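Local coordinates for PfkB family carbohydrate kinase (Listeria grayi DSM 20601, PDB 4GM6), which probably phosphorylates a sugar or sugar-derived substrate, as PfkB-family carbohydrate kinases do, though its particular substrate is not established, at residues 28-33 against 152-157; 33-38 against 51-56; 78-83 against 131-136; 248-253 against 293-298. All coordinates share one frame; numbering follows the deposited sequence.

Contact 1: 28-33 against 152-157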
loop_
_atom_site.group_PDB
_atom_site.type_symbol
_atom_site.label_atom_id
_atom_site.label_comp_id
_atom_site.label_asym_id
_atom_site.label_seq_id
_atom_site.Cartn_x
_atom_site.Cartn_y
_atom_site.Cartn_z
ATOM N N VAL C 28 -10.324 -31.890 -19.947
ATOM C CA VAL C 28 -11.522 -31.063 -19.852
ATOM C C VAL C 28 -11.998 -31.023 -18.400
ATOM O O VAL C 28 -11.923 -32.018 -17.677
ATOM C CB VAL C 28 -12.641 -31.558 -20.814
ATOM C CG1 VAL C 28 -13.134 -32.952 -20.426
ATOM C CG2 VAL C 28 -13.797 -30.573 -20.855
ATOM N N THR C 29 -12.460 -29.865 -17.955
ATOM C CA THR C 29 -13.001 -29.771 -16.611
ATOM C C THR C 29 -14.313 -28.974 -16.564
ATOM O O THR C 29 -14.644 -28.242 -17.498
ATOM C CB THR C 29 -11.981 -29.147 -15.655
ATOM O OG1 THR C 29 -12.363 -29.436 -14.308
ATOM C CG2 THR C 29 -11.920 -27.651 -15.868
ATOM N N ILE C 30 -15.050 -29.125 -15.464
ATOM C CA ILE C 30 -16.360 -28.500 -15.309
ATOM C C ILE C 30 -16.453 -27.867 -13.931
ATOM O O ILE C 30 -16.179 -28.511 -12.911
ATOM C CB ILE C 30 -17.494 -29.520 -15.444
ATOM C CG1 ILE C 30 -17.454 -30.169 -16.833
ATOM C CG2 ILE C 30 -18.845 -28.851 -15.222
ATOM C CD1 ILE C 30 -18.366 -31.368 -16.968
ATOM N N GLY C 31 -16.822 -26.600 -13.883
ATOM C CA GLY C 31 -16.895 -25.959 -12.590
ATOM C C GLY C 31 -17.035 -24.463 -12.649
ATOM O O GLY C 31 -16.840 -23.851 -13.696
ATOM N N GLU C 32 -17.369 -23.890 -11.497
ATOM C CA GLU C 32 -17.634 -22.470 -11.387
ATOM C C GLU C 32 -16.387 -21.713 -10.955
ATOM O O GLU C 32 -15.647 -22.192 -10.091
ATOM C CB GLU C 32 -18.741 -22.249 -10.360
ATOM C CG GLU C 32 -18.990 -20.783 -10.061
ATOM C CD GLU C 32 -20.193 -20.562 -9.174
ATOM O OE1 GLU C 32 -20.616 -21.508 -8.472
ATOM O OE2 GLU C 32 -20.709 -19.426 -9.163
ATOM N N LEU C 33 -16.172 -20.534 -11.545
ATOM C CA LEU C 33 -15.131 -19.620 -11.113
ATOM C C LEU C 33 -15.688 -18.624 -10.102
ATOM O O LEU C 33 -16.781 -18.092 -10.281
ATOM C CB LEU C 33 -14.538 -18.847 -12.293
ATOM C CG LEU C 33 -13.505 -19.618 -13.114
ATOM C CD1 LEU C 33 -14.248 -20.468 -14.131
ATOM C CD2 LEU C 33 -12.525 -18.684 -13.810
ATOM N N ARG C 152 -8.369 -36.724 -23.021
ATOM C CA ARG C 152 -7.957 -37.980 -22.403
ATOM C C ARG C 152 -8.598 -38.145 -21.017
ATOM O O ARG C 152 -8.948 -39.259 -20.601
ATOM C CB ARG C 152 -6.426 -38.072 -22.324
ATOM N N VAL C 153 -8.765 -37.031 -20.310
ATOM C CA VAL C 153 -9.372 -37.063 -18.985
ATOM C C VAL C 153 -10.449 -35.991 -18.807
ATOM O O VAL C 153 -10.325 -34.870 -19.308
ATOM C CB VAL C 153 -8.315 -36.923 -17.864
ATOM C CG1 VAL C 153 -8.990 -36.648 -16.528
ATOM C CG2 VAL C 153 -7.446 -38.172 -17.775
ATOM N N LEU C 154 -11.470 -36.349 -18.047
ATOM C CA LEU C 154 -12.480 -35.420 -17.611
ATOM C C LEU C 154 -12.411 -35.322 -16.116
ATOM O O LEU C 154 -12.422 -36.322 -15.406
ATOM C CB LEU C 154 -13.872 -35.882 -18.006
ATOM C CG LEU C 154 -14.969 -35.025 -17.394
ATOM C CD1 LEU C 154 -16.185 -35.015 -18.234
ATOM C CD2 LEU C 154 -15.290 -35.417 -15.979
ATOM N N HIS C 155 -12.338 -34.091 -15.639
ATOM C CA HIS C 155 -12.229 -33.848 -14.209
ATOM C C HIS C 155 -13.390 -33.009 -13.681
ATOM O O HIS C 155 -13.784 -32.014 -14.297
ATOM C CB HIS C 155 -10.913 -33.122 -13.879
ATOM C CG HIS C 155 -10.773 -32.774 -12.427
ATOM N ND1 HIS C 155 -10.331 -33.681 -11.485
ATOM C CD2 HIS C 155 -11.046 -31.631 -11.750
ATOM C CE1 HIS C 155 -10.330 -33.110 -10.293
ATOM N NE2 HIS C 155 -10.769 -31.870 -10.424
ATOM N N VAL C 156 -13.918 -33.405 -12.526
ATOM C CA VAL C 156 -14.956 -32.633 -11.853
ATOM C C VAL C 156 -14.904 -32.868 -10.342
ATOM O O VAL C 156 -14.204 -33.786 -9.868
ATOM C CB VAL C 156 -16.364 -32.901 -12.434
ATOM C CG1 VAL C 156 -16.833 -34.327 -12.135
ATOM C CG2 VAL C 156 -17.349 -31.858 -11.912
ATOM N N SER C 157 -15.587 -32.002 -9.583
ATOM C CA SER C 157 -15.566 -32.103 -8.128
ATOM C C SER C 157 -16.969 -32.103 -7.533
ATOM O O SER C 157 -17.947 -31.740 -8.202
ATOM C CB SER C 157 -14.746 -30.957 -7.520
ATOM O OG SER C 157 -15.551 -29.817 -7.258
#
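With chi1 at -163° in Thr29 and 177° in His155, the hydroxyl of one and the ring of the other both swing away from their own backbone N, and the two side chains lie next to each other, pointing the same way. Thr29 OG1 is thereby set to donate to His155 O (2.9 Å), arriving from above the carbonyl plane, 54° out of it. The same OG1 sits at the edge of the imidazole, in its plane, 3.6 Å from His155 CD2, while the ring's ND1 is engaged by Ser186 on the next strand. His155 O also takes a weak bond from Ile30 N (3.4 Å). Strands 27-30 and 153-157 are parallel neighbours in the central sheet of the ribokinase-like fold, at the point where the strand order turns from one half of the sheet to the other. The regular part of the pairing is Val28 N to Val153 O (3.0 Å) and His155 N to Val28 O (2.9 Å). On the opposite face, Val28 CG1 packs on Leu154 CB at 3.9 Å, and Leu154 continues onto Ile174 and Ile175 of helix 165-180. Further along, Val156 CG2 lies 3.7 Å from Ile30 O.

Contact 2: 33-38 against 51-56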
loop_
_atom_site.group_PDB
_atom_site.type_symbol
_atom_site.label_atom_id
_atom_site.label_comp_id
_atom_site.label_asym_id
_atom_site.label_seq_id
_atom_site.Cartn_x
_atom_site.Cartn_y
_atom_site.Cartn_z
ATOM N N LEU C 33 -16.172 -20.534 -11.545
ATOM C CA LEU C 33 -15.131 -19.620 -11.113
ATOM C C LEU C 33 -15.688 -18.624 -10.102
ATOM O O LEU C 33 -16.781 -18.092 -10.281
ATOM C CB LEU C 33 -14.538 -18.847 -12.293
ATOM C CG LEU C 33 -13.505 -19.618 -13.114
ATOM C CD1 LEU C 33 -14.248 -20.468 -14.131
ATOM C CD2 LEU C 33 -12.525 -18.684 -13.810
ATOM N N LEU C 34 -14.922 -18.368 -9.048
ATOM C CA LEU C 34 -15.342 -17.445 -7.999
ATOM C C LEU C 34 -14.337 -16.312 -7.913
ATOM O O LEU C 34 -13.147 -16.496 -8.185
ATOM C CB LEU C 34 -15.384 -18.160 -6.641
ATOM C CG LEU C 34 -16.343 -19.338 -6.564
ATOM C CD1 LEU C 34 -16.243 -20.037 -5.207
ATOM C CD2 LEU C 34 -17.743 -18.798 -6.803
ATOM N N MET C 35 -14.786 -15.137 -7.515
ATOM C CA MET C 35 -13.806 -14.136 -7.147
ATOM C C MET C 35 -13.604 -14.214 -5.635
ATOM O O MET C 35 -14.567 -14.101 -4.859
ATOM C CB MET C 35 -14.226 -12.739 -7.560
ATOM C CG MET C 35 -13.239 -11.686 -7.051
ATOM S SD MET C 35 -13.546 -10.026 -7.682
ATOM C CE MET C 35 -15.241 -9.757 -7.183
ATOM N N ARG C 36 -12.372 -14.444 -5.211
ATOM C CA ARG C 36 -12.095 -14.432 -3.788
ATOM C C ARG C 36 -11.663 -13.030 -3.353
ATOM O O ARG C 36 -10.894 -12.381 -4.056
ATOM C CB ARG C 36 -11.025 -15.452 -3.393
ATOM C CG ARG C 36 -10.553 -15.140 -1.985
ATOM C CD ARG C 36 -9.667 -16.180 -1.323
ATOM N NE ARG C 36 -8.686 -16.841 -2.174
ATOM C CZ ARG C 36 -7.371 -16.896 -1.936
ATOM N NH1 ARG C 36 -6.583 -17.573 -2.751
ATOM N NH2 ARG C 36 -6.835 -16.273 -0.909
ATOM N N LEU C 37 -12.177 -12.570 -2.212
ATOM C CA LEU C 37 -11.836 -11.250 -1.637
ATOM C C LEU C 37 -11.270 -11.438 -0.241
ATOM O O LEU C 37 -11.992 -11.843 0.664
ATOM C CB LEU C 37 -13.076 -10.359 -1.603
ATOM C CG LEU C 37 -13.659 -10.179 -3.020
ATOM C CD1 LEU C 37 -15.167 -10.342 -3.032
ATOM C CD2 LEU C 37 -13.293 -8.835 -3.594
ATOM N N SER C 38 -9.984 -11.111 -0.082
ATOM C CA SER C 38 -9.172 -11.535 1.058
ATOM C C SER C 38 -8.711 -10.352 1.906
ATOM O O SER C 38 -8.318 -9.331 1.349
ATOM C CB SER C 38 -7.895 -12.204 0.520
ATOM O OG SER C 38 -8.118 -13.566 0.278
ATOM N N LEU C 51 -9.875 -5.136 0.133
ATOM C CA LEU C 51 -9.774 -6.579 -0.028
ATOM C C LEU C 51 -8.940 -6.886 -1.263
ATOM O O LEU C 51 -9.165 -6.297 -2.327
ATOM C CB LEU C 51 -11.177 -7.184 -0.212
ATOM C CG LEU C 51 -12.130 -7.007 0.973
ATOM C CD1 LEU C 51 -13.586 -7.101 0.535
ATOM C CD2 LEU C 51 -11.815 -8.061 2.030
ATOM N N ASP C 52 -8.005 -7.821 -1.123
ATOM C CA ASP C 52 -7.254 -8.351 -2.272
ATOM C C ASP C 52 -8.089 -9.329 -3.098
ATOM O O ASP C 52 -8.825 -10.139 -2.551
ATOM C CB ASP C 52 -5.969 -9.027 -1.780
ATOM C CG ASP C 52 -5.045 -8.043 -1.097
ATOM O OD1 ASP C 52 -4.778 -7.017 -1.729
ATOM O OD2 ASP C 52 -4.643 -8.255 0.069
ATOM N N ILE C 53 -7.963 -9.253 -4.419
ATOM C CA ILE C 53 -8.753 -10.074 -5.325
ATOM C C ILE C 53 -7.954 -11.248 -5.880
ATOM O O ILE C 53 -6.800 -11.082 -6.259
ATOM C CB ILE C 53 -9.130 -9.251 -6.570
ATOM C CG1 ILE C 53 -10.079 -8.116 -6.233
ATOM C CG2 ILE C 53 -9.747 -10.158 -7.626
ATOM C CD1 ILE C 53 -10.532 -7.398 -7.502
ATOM N N HIS C 54 -8.571 -12.427 -5.943
ATOM C CA HIS C 54 -7.998 -13.583 -6.645
ATOM C C HIS C 54 -9.142 -14.339 -7.309
ATOM O O HIS C 54 -10.202 -14.487 -6.713
ATOM C CB HIS C 54 -7.272 -14.507 -5.673
ATOM C CG HIS C 54 -6.051 -13.885 -5.074
ATOM N ND1 HIS C 54 -6.035 -13.325 -3.814
ATOM C CD2 HIS C 54 -4.817 -13.691 -5.589
ATOM C CE1 HIS C 54 -4.834 -12.833 -3.571
ATOM N NE2 HIS C 54 -4.079 -13.041 -4.635
ATOM N N ILE C 55 -8.940 -14.779 -8.547
ATOM C CA ILE C 55 -9.918 -15.617 -9.235
ATOM C C ILE C 55 -9.551 -17.073 -9.011
ATOM O O ILE C 55 -8.379 -17.440 -9.044
ATOM C CB ILE C 55 -9.927 -15.340 -10.741
ATOM C CG1 ILE C 55 -10.057 -13.837 -10.980
ATOM C CG2 ILE C 55 -11.008 -16.163 -11.452
ATOM C CD1 ILE C 55 -11.373 -13.230 -10.532
ATOM N N GLY C 56 -10.552 -17.906 -8.769
ATOM C CA GLY C 56 -10.287 -19.312 -8.502
ATOM C C GLY C 56 -11.542 -20.145 -8.606
ATOM O O GLY C 56 -12.589 -19.654 -8.982
HETATM O O HOH W 1 -8.148 -12.724 -2.698
#
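Met35 and Ile53 meet across a beta hairpin, strands 34-38 and 51-56, that forms part of the four-stranded lid sheet of this PfkB-family protein. In the beta-clasp manner of related sugar kinases the sheet runs on into a second subunit, a strand of which pairs with Leu51 and Asp52. Followed outward, the Met35 chain first sets CB against Ile55 CD1 (4.1 Å). CG then leans on Ile53 CG2 at 3.9 Å, and SD stays over the same methyl at 3.8 Å, the two side chains meeting at a slant. A turn about the CG-SD bond (chi3 56°) then deflects CE. Tyr113 of the second subunit also packs on this methionine.

The other face carries Leu34 but is mainly polar, with Arg36, His54, Ser38 and Asp52. Arg36 CB lies 3.6 Å from His54 O, the acceptor for Arg36 N. A bend at chi3 (39°) brings the guanidinium beside the obliquely turned His54, whose ND1 stands 4.1 Å above the guanidinium plane, offset toward the rim. Two aspartates hold the charge, Asp329 at NH1 and Asp287 at NH2. NH2 also donates to Ser38 OG at 3.2 Å, a partner tilted from the guanidinium plane, so that the group is fixed against rotation. The proximity of this cation may make His54 less ready to take up a second proton. Between the strands a water lies at His54 ND1, doubtfully close, donates to Asp52 O at 2.7 Å and is hydrogen-bonded to Ser38 OG at 3.1 Å.

Contact 3: 78-83 against 131-136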
loop_
_atom_site.group_PDB
_atom_site.type_symbol
_atom_site.label_atom_id
_atom_site.label_comp_id
_atom_site.label_asym_id
_atom_site.label_seq_id
_atom_site.Cartn_x
_atom_site.Cartn_y
_atom_site.Cartn_z
ATOM N N VAL C 78 -19.775 -21.023 -16.704
ATOM C CA VAL C 78 -20.695 -19.928 -16.999
ATOM C C VAL C 78 -20.325 -18.679 -16.213
ATOM O O VAL C 78 -20.090 -18.752 -15.000
ATOM C CB VAL C 78 -22.145 -20.282 -16.628
ATOM C CG1 VAL C 78 -23.068 -19.106 -16.935
ATOM C CG2 VAL C 78 -22.598 -21.546 -17.352
ATOM N N VAL C 79 -20.289 -17.536 -16.904
ATOM C CA VAL C 79 -20.037 -16.251 -16.268
ATOM C C VAL C 79 -20.983 -15.171 -16.799
ATOM O O VAL C 79 -21.442 -15.256 -17.920
ATOM C CB VAL C 79 -18.592 -15.769 -16.513
ATOM C CG1 VAL C 79 -17.598 -16.824 -16.058
ATOM C CG2 VAL C 79 -18.397 -15.416 -17.980
ATOM N N PRO C 80 -21.259 -14.130 -15.991
ATOM C CA PRO C 80 -22.114 -13.062 -16.493
ATOM C C PRO C 80 -21.374 -12.213 -17.516
ATOM O O PRO C 80 -20.161 -12.045 -17.417
ATOM C CB PRO C 80 -22.409 -12.242 -15.240
ATOM C CG PRO C 80 -21.162 -12.394 -14.417
ATOM C CD PRO C 80 -20.761 -13.843 -14.632
ATOM N N ALA C 81 -22.103 -11.695 -18.493
ATOM C CA ALA C 81 -21.549 -10.823 -19.519
ATOM C C ALA C 81 -21.332 -9.438 -18.938
ATOM O O ALA C 81 -21.879 -8.460 -19.417
ATOM C CB ALA C 81 -22.484 -10.756 -20.729
ATOM N N ASN C 82 -20.559 -9.360 -17.867
ATOM C CA ASN C 82 -20.199 -8.057 -17.327
ATOM C C ASN C 82 -18.712 -8.027 -16.977
ATOM O O ASN C 82 -18.049 -9.064 -17.027
ATOM C CB ASN C 82 -21.108 -7.670 -16.141
ATOM C CG ASN C 82 -20.832 -8.474 -14.877
ATOM O OD1 ASN C 82 -19.732 -8.983 -14.660
ATOM N ND2 ASN C 82 -21.839 -8.569 -14.018
ATOM N N PRO C 83 -18.176 -6.840 -16.642
ATOM C CA PRO C 83 -16.749 -6.690 -16.339
ATOM C C PRO C 83 -16.215 -7.638 -15.255
ATOM O O PRO C 83 -15.044 -8.016 -15.280
ATOM C CB PRO C 83 -16.637 -5.234 -15.874
ATOM C CG PRO C 83 -17.748 -4.532 -16.588
ATOM C CD PRO C 83 -18.866 -5.539 -16.745
ATOM N N HIS C 131 -26.976 -17.736 -6.259
ATOM C CA HIS C 131 -27.605 -16.916 -7.300
ATOM C C HIS C 131 -26.626 -16.458 -8.376
ATOM O O HIS C 131 -26.955 -15.600 -9.186
ATOM C CB HIS C 131 -28.325 -15.704 -6.703
ATOM C CG HIS C 131 -29.190 -16.027 -5.526
ATOM N ND1 HIS C 131 -30.461 -16.545 -5.654
ATOM C CD2 HIS C 131 -28.973 -15.886 -4.196
ATOM C CE1 HIS C 131 -30.987 -16.717 -4.455
ATOM N NE2 HIS C 131 -30.105 -16.327 -3.552
ATOM N N SER C 132 -25.432 -17.031 -8.396
ATOM C CA SER C 132 -24.492 -16.744 -9.472
ATOM C C SER C 132 -25.019 -17.270 -10.817
ATOM O O SER C 132 -25.902 -18.132 -10.858
ATOM C CB SER C 132 -23.110 -17.337 -9.157
ATOM O OG SER C 132 -23.134 -18.761 -9.263
ATOM N N SER C 133 -24.474 -16.751 -11.914
ATOM C CA SER C 133 -24.785 -17.269 -13.250
ATOM C C SER C 133 -24.631 -18.787 -13.307
ATOM O O SER C 133 -25.513 -19.506 -13.792
ATOM C CB SER C 133 -23.876 -16.620 -14.297
ATOM O OG SER C 133 -24.009 -15.204 -14.282
ATOM N N PHE C 134 -23.493 -19.280 -12.837
ATOM C CA PHE C 134 -23.247 -20.714 -12.867
ATOM C C PHE C 134 -24.287 -21.462 -12.040
ATOM O O PHE C 134 -24.879 -22.438 -12.499
ATOM C CB PHE C 134 -21.850 -21.042 -12.356
ATOM C CG PHE C 134 -21.435 -22.459 -12.634
ATOM C CD1 PHE C 134 -20.599 -22.751 -13.695
ATOM C CD2 PHE C 134 -21.905 -23.500 -11.850
ATOM C CE1 PHE C 134 -20.214 -24.049 -13.957
ATOM C CE2 PHE C 134 -21.530 -24.810 -12.108
ATOM C CZ PHE C 134 -20.680 -25.084 -13.164
ATOM N N ALA C 135 -24.515 -20.987 -10.819
ATOM C CA ALA C 135 -25.455 -21.640 -9.915
ATOM C C ALA C 135 -26.868 -21.690 -10.484
ATOM O O ALA C 135 -27.552 -22.706 -10.362
ATOM C CB ALA C 135 -25.451 -20.956 -8.554
ATOM N N ARG C 136 -27.314 -20.603 -11.108
ATOM C CA ARG C 136 -28.688 -20.557 -11.610
ATOM C C ARG C 136 -28.851 -21.104 -13.029
ATOM O O ARG C 136 -29.956 -21.149 -13.563
ATOM C CB ARG C 136 -29.244 -19.134 -11.498
ATOM C CG ARG C 136 -29.389 -18.698 -10.046
ATOM C CD ARG C 136 -29.728 -17.228 -9.890
ATOM N NE ARG C 136 -31.086 -16.925 -10.329
ATOM C CZ ARG C 136 -31.366 -16.256 -11.439
ATOM N NH1 ARG C 136 -30.379 -15.814 -12.214
ATOM N NH2 ARG C 136 -32.627 -16.025 -11.772
HETATM O O HOH W 2 -21.018 -17.551 -12.712
#
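Val78 points its side chain toward Ser133 and Phe134, where the end of a parallel strand of the Rossmann-like central sheet runs against a short, weakly bonded helix of about residues 133-136. Each of the three side chains offers a different surface. Val78 CG1, anti to the backbone N (chi1 179°), abuts Ser133 CB at 3.7 Å. Phe134 shows the valine its rim and not its face: CD1 lies 3.6 Å from Val78 N, which is near the ring plane, and 4.1 Å from Val78 CB. Its chi1 of -168° sends the ring back along the strand, into a stack with Trp167, whose NE1 also bonds to Phe134 O.

Ser133 reaches the other way, along the chain to Pro80. Its OG rests on the proline ring, 3.5 Å from Pro80 CB; it also lies near Pro80 N, which has no hydrogen to give, so the contact is van der Waals. Its single hydrogen goes to one of, or is shared between, the carbonyl oxygens of Ala105 and Arg108, so this buried polar atom is satisfied while its flank serves as packing surface.

What polar linkage there is between the two backbones runs through one water molecule, which donates to Val78 O (2.7 Å) and accepts from Phe134 N (3.0 Å). Just before the helix, His131 stacks on His131 of the second subunit, which places this corner beside the subunit interface. The helix itself is anchored at its N-cap, where Ser132 OG, also bonded to Glu32, accepts from Ala135 N at 3.0 Å in a nearly straight bond (161°).

Contact 4: 248-253 against 293-298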
loop_
_atom_site.group_PDB
_atom_site.type_symbol
_atom_site.label_atom_id
_atom_site.label_comp_id
_atom_site.label_asym_id
_atom_site.label_seq_id
_atom_site.Cartn_x
_atom_site.Cartn_y
_atom_site.Cartn_z
ATOM N N LEU C 248 -7.475 -45.724 -9.090
ATOM C CA LEU C 248 -6.626 -45.188 -7.994
ATOM C C LEU C 248 -7.246 -44.042 -7.223
ATOM O O LEU C 248 -7.974 -43.241 -7.802
ATOM C CB LEU C 248 -5.206 -44.824 -8.460
ATOM C CG LEU C 248 -4.972 -43.636 -9.388
ATOM C CD1 LEU C 248 -3.500 -43.261 -9.352
ATOM C CD2 LEU C 248 -5.395 -43.973 -10.810
ATOM N N PHE C 249 -6.979 -44.032 -5.909
ATOM C CA PHE C 249 -7.387 -42.941 -5.039
ATOM C C PHE C 249 -6.167 -42.083 -4.758
ATOM O O PHE C 249 -5.034 -42.552 -4.859
ATOM C CB PHE C 249 -7.948 -43.462 -3.714
ATOM C CG PHE C 249 -9.212 -44.267 -3.852
ATOM C CD1 PHE C 249 -10.452 -43.640 -3.888
ATOM C CD2 PHE C 249 -9.164 -45.650 -3.928
ATOM C CE1 PHE C 249 -11.619 -44.376 -4.002
ATOM C CE2 PHE C 249 -10.327 -46.395 -4.047
ATOM C CZ PHE C 249 -11.558 -45.760 -4.087
ATOM N N TYR C 250 -6.391 -40.821 -4.405
ATOM C CA TYR C 250 -5.281 -39.955 -4.018
ATOM C C TYR C 250 -5.785 -38.869 -3.090
ATOM O O TYR C 250 -6.933 -38.449 -3.190
ATOM C CB TYR C 250 -4.613 -39.335 -5.248
ATOM C CG TYR C 250 -5.545 -38.523 -6.125
ATOM C CD1 TYR C 250 -6.400 -39.146 -7.026
ATOM C CD2 TYR C 250 -5.553 -37.132 -6.070
ATOM C CE1 TYR C 250 -7.251 -38.412 -7.836
ATOM C CE2 TYR C 250 -6.398 -36.385 -6.878
ATOM C CZ TYR C 250 -7.245 -37.031 -7.759
ATOM O OH TYR C 250 -8.092 -36.299 -8.565
ATOM N N ALA C 251 -4.919 -38.416 -2.188
ATOM C CA ALA C 251 -5.269 -37.361 -1.261
ATOM C C ALA C 251 -4.025 -36.957 -0.501
ATOM O O ALA C 251 -2.987 -37.615 -0.608
ATOM C CB ALA C 251 -6.342 -37.839 -0.293
ATOM N N THR C 252 -4.122 -35.874 0.260
ATOM C CA THR C 252 -3.041 -35.526 1.169
ATOM C C THR C 252 -3.467 -35.830 2.592
ATOM O O THR C 252 -4.642 -35.777 2.922
ATOM C CB THR C 252 -2.662 -34.043 1.064
ATOM O OG1 THR C 252 -3.843 -33.252 1.173
ATOM C CG2 THR C 252 -1.998 -33.751 -0.262
ATOM N N LYS C 253 -2.518 -36.196 3.434
ATOM C CA LYS C 253 -2.814 -36.281 4.845
ATOM C C LYS C 253 -2.267 -35.001 5.459
ATOM O O LYS C 253 -1.063 -34.742 5.409
ATOM C CB LYS C 253 -2.178 -37.514 5.485
ATOM C CG LYS C 253 -2.476 -37.625 6.971
ATOM C CD LYS C 253 -1.785 -38.820 7.609
ATOM C CE LYS C 253 -1.742 -38.664 9.122
ATOM N NZ LYS C 253 -1.089 -39.821 9.794
ATOM N N ASP C 293 -5.918 -28.431 -4.932
ATOM C CA ASP C 293 -6.035 -28.363 -6.382
ATOM C C ASP C 293 -4.676 -28.510 -7.039
ATOM O O ASP C 293 -4.574 -28.998 -8.163
ATOM C CB ASP C 293 -6.700 -27.052 -6.824
ATOM C CG ASP C 293 -8.067 -26.867 -6.195
ATOM O OD1 ASP C 293 -8.764 -27.885 -5.976
ATOM O OD2 ASP C 293 -8.445 -25.720 -5.892
ATOM N N ALA C 294 -3.635 -28.069 -6.345
ATOM C CA ALA C 294 -2.291 -28.188 -6.873
ATOM C C ALA C 294 -1.891 -29.654 -6.799
ATOM O O ALA C 294 -1.265 -30.183 -7.715
ATOM C CB ALA C 294 -1.318 -27.311 -6.087
ATOM N N TYR C 295 -2.251 -30.309 -5.698
ATOM C CA TYR C 295 -2.005 -31.737 -5.551
ATOM C C TYR C 295 -2.761 -32.484 -6.636
ATOM O O TYR C 295 -2.196 -33.311 -7.345
ATOM C CB TYR C 295 -2.455 -32.235 -4.178
ATOM C CG TYR C 295 -2.072 -33.682 -3.896
ATOM C CD1 TYR C 295 -0.746 -34.036 -3.647
ATOM C CD2 TYR C 295 -3.036 -34.693 -3.862
ATOM C CE1 TYR C 295 -0.390 -35.354 -3.392
ATOM C CE2 TYR C 295 -2.683 -36.017 -3.605
ATOM C CZ TYR C 295 -1.360 -36.344 -3.369
ATOM O OH TYR C 295 -0.999 -37.657 -3.088
ATOM N N THR C 296 -4.042 -32.180 -6.778
ATOM C CA THR C 296 -4.861 -32.900 -7.766
ATOM C C THR C 296 -4.257 -32.774 -9.160
ATOM O O THR C 296 -4.145 -33.759 -9.886
ATOM C CB THR C 296 -6.330 -32.405 -7.781
ATOM O OG1 THR C 296 -6.966 -32.789 -6.554
ATOM C CG2 THR C 296 -7.113 -33.018 -8.972
ATOM N N ALA C 297 -3.879 -31.557 -9.537
ATOM C CA ALA C 297 -3.338 -31.327 -10.875
ATOM C C ALA C 297 -2.007 -32.045 -11.048
ATOM O O ALA C 297 -1.704 -32.581 -12.122
ATOM C CB ALA C 297 -3.173 -29.839 -11.142
ATOM N N ALA C 298 -1.207 -32.067 -9.988
ATOM C CA ALA C 298 0.110 -32.707 -10.081
ATOM C C ALA C 298 -0.048 -34.218 -10.242
ATOM O O ALA C 298 0.675 -34.851 -11.011
ATOM C CB ALA C 298 0.958 -32.383 -8.866
#
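Thr252 and Tyr295 supply the CH-pi element of this contact: the methyl CG2 of Thr252 sits over one face of the tyrosine ring, 3.6 Å from its centroid and only 12° off the normal. Edge contacts come next. Tyr295 CE2 approaches the rim of the Tyr250 ring, in its plane, at 3.9 Å from Tyr250 CD2, as the two side chains slide past each other in opposite directions. Thr296 meets Tyr250 at about a right angle, its OG1 likewise at the ring edge, 3.7 Å from Tyr250 CE2, and its CG2 3.4 Å from Tyr250 OH. The chi1 of 58° at Tyr250 directs the ring toward the helix. Polar groups take part mostly as packing surface. Tyr295 OH passes Ala251 O at 3.2 Å but is hydrogen-bonded to His267 O on the adjacent strand, and Thr296 OG1 is tied back to Gly292 O within its own helix. Helix 309-323 also packs on Tyr295. This is the layer packing of an alpha/beta fold, with a strand of the large sheet lying against helix 291-304, whose first turn takes in the end of the Gly-X-Gly-Asp signature of PfkB-family kinases, with Asp293 as the signature's last residue.

Overall arrangement
Three of the four contacts share the nine-stranded central sheet: contact 1 joins two inner strands, contact 3 sits at the end of strand 73-79, and contact 4 packs helix 291-304 on strand 248-256. Contact 2 belongs to the separate lid sheet, its centre about 20 Å from that of contact 1, although the two share Leu33. Contacts 2 and 3 are nested within the loop closed by contact 1; contact 4 follows later in sequence. Glu32 reaches Ser132, and His155 packs on Thr296, linking contact 1 to contacts 3 and 4, whose centres are about 29 Å apart. Contacts 1 and 4 thus belong to the core, whereas contacts 2 and 3 tie its lid side to the subunit interface.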